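Local coordinates for protein beta-1,4-mannanase (Caldicellulosiruptor saccharolyticus, PDB 1PMJ) that probably binds mannan chains through its family 27 carbohydrate-binding module, as part of an enzyme that hydrolyses beta-1,4-mannan, at residues Glu86-Ile91 against Leu175-Ile180. Sequence-based numbering, arbitrary orientation. Where two conformers were deposited one is given.
Sequences EFEMFI and LDNVRI. With CA (calcium ion), chain B.
Glu88 and Asn177 run side by side, their end groups 22° from coplanar. Asn177 ND2 donates to Glu88 OE1 at 2.9 Å, nearly along the C-O axis of the carboxylate. The other end of this amide, OD1, accepts from a water that binds the calcium ion. Replacing Glu88 with alanine would probably leave ND2 without this acceptor and the amide freer to turn, disturbing its hold on that water. Asp176 grips the calcium ion with both oxygens, OD1 at 2.5 Å and OD2 at 2.6 Å. Its OD1 also accepts from Asn177 N, from above the carboxylate plane. The Phe90 ring lies aslant to Asp176, its plane 58° from the carboxylate, with Phe90 CE1 4.0 Å from Asp176 CB. Asn177 is the extra residue of a beta bulge between the hydrogen-bonded pairs Glu86-Arg179 and Glu88-Asp176. With chi1 at -173°, Glu86 turns CG away from its own nitrogen, and the extended chain runs alongside Arg179. There Glu86 OE1 meets Arg179 NH1 at 2.9 Å, a weak bond within a salt bridge at the guanidinium edge. Arg181 shares OE1, and His141 bonds OE2. Phe87, Met89, Leu175 and Val178 occupy the other face, packing on strands 102-109 and 153-165 of the second sheet in a beta-sandwich. Strands 135-145 and 47-53 flank the antiparallel pair.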
ATOM      1  N   GLU A  86       1.718  -6.022  -7.242  1.00 12.22           N
ATOM      2  CA  GLU A  86       1.787  -6.855  -6.015  1.00 13.51           C
ATOM      3  C   GLU A  86       2.166  -5.946  -4.847  1.00 11.60           C
ATOM      4  O   GLU A  86       2.839  -4.945  -5.030  1.00 12.07           O
ATOM      5  CB  GLU A  86       2.861  -7.964  -6.207  1.00 15.18           C
ATOM      6  CG  GLU A  86       2.949  -9.012  -5.132  1.00 21.32           C
ATOM      7  CD  GLU A  86       4.066 -10.005  -5.350  1.00 20.98           C
ATOM      8  OE1 GLU A  86       5.005  -9.727  -6.139  1.00 16.94           O
ATOM      9  OE2 GLU A  86       4.046 -11.067  -4.699  1.00 25.53           O
ATOM     10  N   PHE A  87       1.782  -6.315  -3.636  1.00 10.17           N
ATOM     11  CA  PHE A  87       2.150  -5.575  -2.440  1.00 10.63           C
ATOM     12  C   PHE A  87       1.924  -6.460  -1.213  1.00  8.71           C
ATOM     13  O   PHE A  87       1.147  -7.432  -1.259  1.00 10.32           O
ATOM     14  CB  PHE A  87       1.312  -4.305  -2.305  1.00 10.34           C
ATOM     15  CG  PHE A  87      -0.127  -4.597  -2.098  1.00 12.27           C
ATOM     16  CD1 PHE A  87      -0.938  -4.821  -3.173  1.00 16.20           C
ATOM     17  CD2 PHE A  87      -0.632  -4.743  -0.806  1.00 15.95           C
ATOM     18  CE1 PHE A  87      -2.253  -5.184  -2.971  1.00 17.18           C
ATOM     19  CE2 PHE A  87      -1.951  -5.096  -0.612  1.00 18.86           C
ATOM     20  CZ  PHE A  87      -2.739  -5.315  -1.706  1.00 17.44           C
ATOM     21  N   GLU A  88       2.520  -6.074  -0.091  1.00  9.68           N
ATOM     22  CA  GLU A  88       2.244  -6.635   1.226  1.00 10.15           C
ATOM     23  C   GLU A  88       1.934  -5.550   2.231  1.00  9.40           C
ATOM     24  O   GLU A  88       2.541  -4.473   2.193  1.00 10.17           O
ATOM     25  CB  GLU A  88       3.453  -7.414   1.717  1.00 11.93           C
ATOM     26  CG  GLU A  88       3.805  -8.629   0.891  1.00 14.21           C
ATOM     27  CD  GLU A  88       4.957  -9.404   1.496  1.00 23.81           C
ATOM     28  OE1 GLU A  88       6.039  -8.843   1.630  1.00 27.35           O
ATOM     29  OE2 GLU A  88       4.741 -10.548   1.928  1.00 31.49           O
ATOM     30  N   MET A  89       0.984  -5.832   3.126  1.00 10.76           N
ATOM     31  CA  MET A  89       0.666  -4.955   4.251  1.00  8.33           C
ATOM     32  C   MET A  89       0.817  -5.764   5.527  1.00  9.45           C
ATOM     33  O   MET A  89       0.451  -6.947   5.556  1.00 10.44           O
ATOM     34  CB  MET A  89      -0.754  -4.378   4.178  1.00 12.85           C
ATOM     35  CG  MET A  89      -1.006  -3.447   3.070  0.50  9.27           C
ATOM     36  SD  MET A  89      -2.743  -3.181   2.751  0.50 18.31           S
ATOM     37  CE  MET A  89      -3.275  -3.205   4.316  0.50 14.42           C
ATOM     38  N   PHE A  90       1.316  -5.111   6.589  1.00  9.62           N
ATOM     39  CA  PHE A  90       1.534  -5.725   7.887  1.00  9.87           C
ATOM     40  C   PHE A  90       0.882  -4.843   8.954  1.00  9.15           C
ATOM     41  O   PHE A  90       1.117  -3.621   8.996  1.00 10.73           O
ATOM     42  CB  PHE A  90       3.048  -5.828   8.227  1.00 10.03           C
ATOM     43  CG  PHE A  90       3.863  -6.551   7.187  1.00  9.63           C
ATOM     44  CD1 PHE A  90       4.155  -5.941   5.973  1.00  9.52           C
ATOM     45  CD2 PHE A  90       4.326  -7.822   7.414  1.00 10.71           C
ATOM     46  CE1 PHE A  90       4.918  -6.602   4.978  1.00 10.21           C
ATOM     47  CE2 PHE A  90       5.050  -8.493   6.442  1.00 12.33           C
ATOM     48  CZ  PHE A  90       5.346  -7.858   5.224  1.00 12.37           C
ATOM     49  N   ILE A  91       0.061  -5.458   9.796  1.00  9.35           N
ATOM     50  CA  ILE A  91      -0.626  -4.753  10.885  1.00  9.41           C
ATOM     51  C   ILE A  91      -0.392  -5.527  12.180  1.00  8.86           C
ATOM     52  O   ILE A  91      -0.643  -6.721  12.240  1.00 10.80           O
ATOM     53  CB  ILE A  91      -2.151  -4.593  10.632  1.00  8.45           C
ATOM     54  CG1 ILE A  91      -2.442  -4.192   9.180  1.00 11.69           C
ATOM     55  CG2 ILE A  91      -2.734  -3.650  11.657  1.00  9.01           C
ATOM     56  CD1 ILE A  91      -2.760  -5.314   8.258  1.00 13.10           C
ATOM     57  N   LEU A 175       3.544  -0.971   4.766  1.00 10.26           N
ATOM     58  CA  LEU A 175       3.497  -1.357   3.379  1.00  9.92           C
ATOM     59  C   LEU A 175       4.905  -1.744   2.942  1.00 11.41           C
ATOM     60  O   LEU A 175       5.882  -1.097   3.294  1.00 10.39           O
ATOM     61  CB  LEU A 175       2.975  -0.203   2.535  1.00 11.96           C
ATOM     62  CG  LEU A 175       2.704  -0.352   1.066  1.00 14.66           C
ATOM     63  CD1 LEU A 175       1.556  -1.354   0.875  1.00 15.45           C
ATOM     64  CD2 LEU A 175       2.370   0.976   0.467  1.00 16.30           C
ATOM     65  N   ASP A 176       5.010  -2.816   2.187  1.00  9.36           N
ATOM     66  CA  ASP A 176       6.305  -3.254   1.665  1.00  9.53           C
ATOM     67  C   ASP A 176       6.152  -4.014   0.373  1.00  9.08           C
ATOM     68  O   ASP A 176       5.058  -4.448  -0.001  1.00 10.48           O
ATOM     69  CB  ASP A 176       7.021  -4.131   2.717  1.00  8.52           C
ATOM     70  CG  ASP A 176       8.561  -4.088   2.618  1.00 10.56           C
ATOM     71  OD1 ASP A 176       9.119  -3.426   1.696  1.00 10.66           O
ATOM     72  OD2 ASP A 176       9.276  -4.688   3.469  1.00 10.24           O
ATOM     73  N   ASN A 177       7.258  -4.167  -0.333  1.00  9.83           N
ATOM     74  CA  ASN A 177       7.336  -5.009  -1.512  1.00  9.51           C
ATOM     75  C   ASN A 177       6.227  -4.717  -2.531  1.00  9.84           C
ATOM     76  O   ASN A 177       5.550  -5.608  -3.046  1.00 11.51           O
ATOM     77  CB  ASN A 177       7.337  -6.450  -1.054  1.00 10.43           C
ATOM     78  CG  ASN A 177       8.627  -6.819  -0.343  1.00 12.54           C
ATOM     79  OD1 ASN A 177       9.675  -6.225  -0.629  1.00 15.50           O
ATOM     80  ND2 ASN A 177       8.566  -7.790   0.549  1.00 18.26           N
ATOM     81  N   VAL A 178       6.095  -3.441  -2.854  1.00  9.89           N
ATOM     82  CA  VAL A 178       5.190  -3.002  -3.899  1.00 10.18           C
ATOM     83  C   VAL A 178       5.907  -3.191  -5.223  1.00 11.15           C
ATOM     84  O   VAL A 178       6.945  -2.574  -5.459  1.00 12.87           O
ATOM     85  CB  VAL A 178       4.775  -1.523  -3.702  1.00 10.38           C
ATOM     86  CG1 VAL A 178       3.887  -1.041  -4.831  1.00 10.11           C
ATOM     87  CG2 VAL A 178       4.085  -1.323  -2.352  1.00 11.33           C
ATOM     88  N   ARG A 179       5.370  -4.057  -6.080  1.00 10.75           N
ATOM     89  CA  ARG A 179       6.032  -4.440  -7.331  1.00 11.85           C
ATOM     90  C   ARG A 179       5.120  -4.194  -8.517  1.00 10.51           C
ATOM     91  O   ARG A 179       3.959  -4.640  -8.525  1.00 12.48           O
ATOM     92  CB  ARG A 179       6.435  -5.906  -7.321  1.00 12.05           C
ATOM     93  CG  ARG A 179       7.243  -6.340  -6.138  1.00 12.26           C
ATOM     94  CD  ARG A 179       7.946  -7.689  -6.330  1.00 17.82           C
ATOM     95  NE  ARG A 179       8.710  -8.041  -5.145  1.00 21.56           N
ATOM     96  CZ  ARG A 179       8.253  -8.706  -4.120  1.00 19.59           C
ATOM     97  NH1 ARG A 179       7.015  -9.180  -4.134  1.00 24.45           N
ATOM     98  NH2 ARG A 179       9.034  -8.930  -3.067  1.00 17.65           N
ATOM     99  N   ILE A 180       5.633  -3.502  -9.530  1.00 11.93           N
ATOM    100  CA  ILE A 180       4.962  -3.373 -10.812  1.00 10.62           C
ATOM    101  C   ILE A 180       5.660  -4.395 -11.706  1.00  9.02           C
ATOM    102  O   ILE A 180       6.850  -4.253 -12.009  1.00 12.35           O
ATOM    103  CB  ILE A 180       5.100  -1.964 -11.396  1.00 11.82           C
ATOM    104  CG1 ILE A 180       4.657  -0.927 -10.350  0.50 16.23           C
ATOM    105  CG2 ILE A 180       4.167  -1.812 -12.571  1.00 13.17           C
ATOM    106  CD1 ILE A 180       4.937   0.507 -10.744  0.50 20.83           C
TER
HETATM  107 CA    CA B 300      11.466  -3.741   2.507  1.00 10.07          CA
HETATM  108  O   HOH W   1      11.669  -5.551   0.996  1.00 10.40           O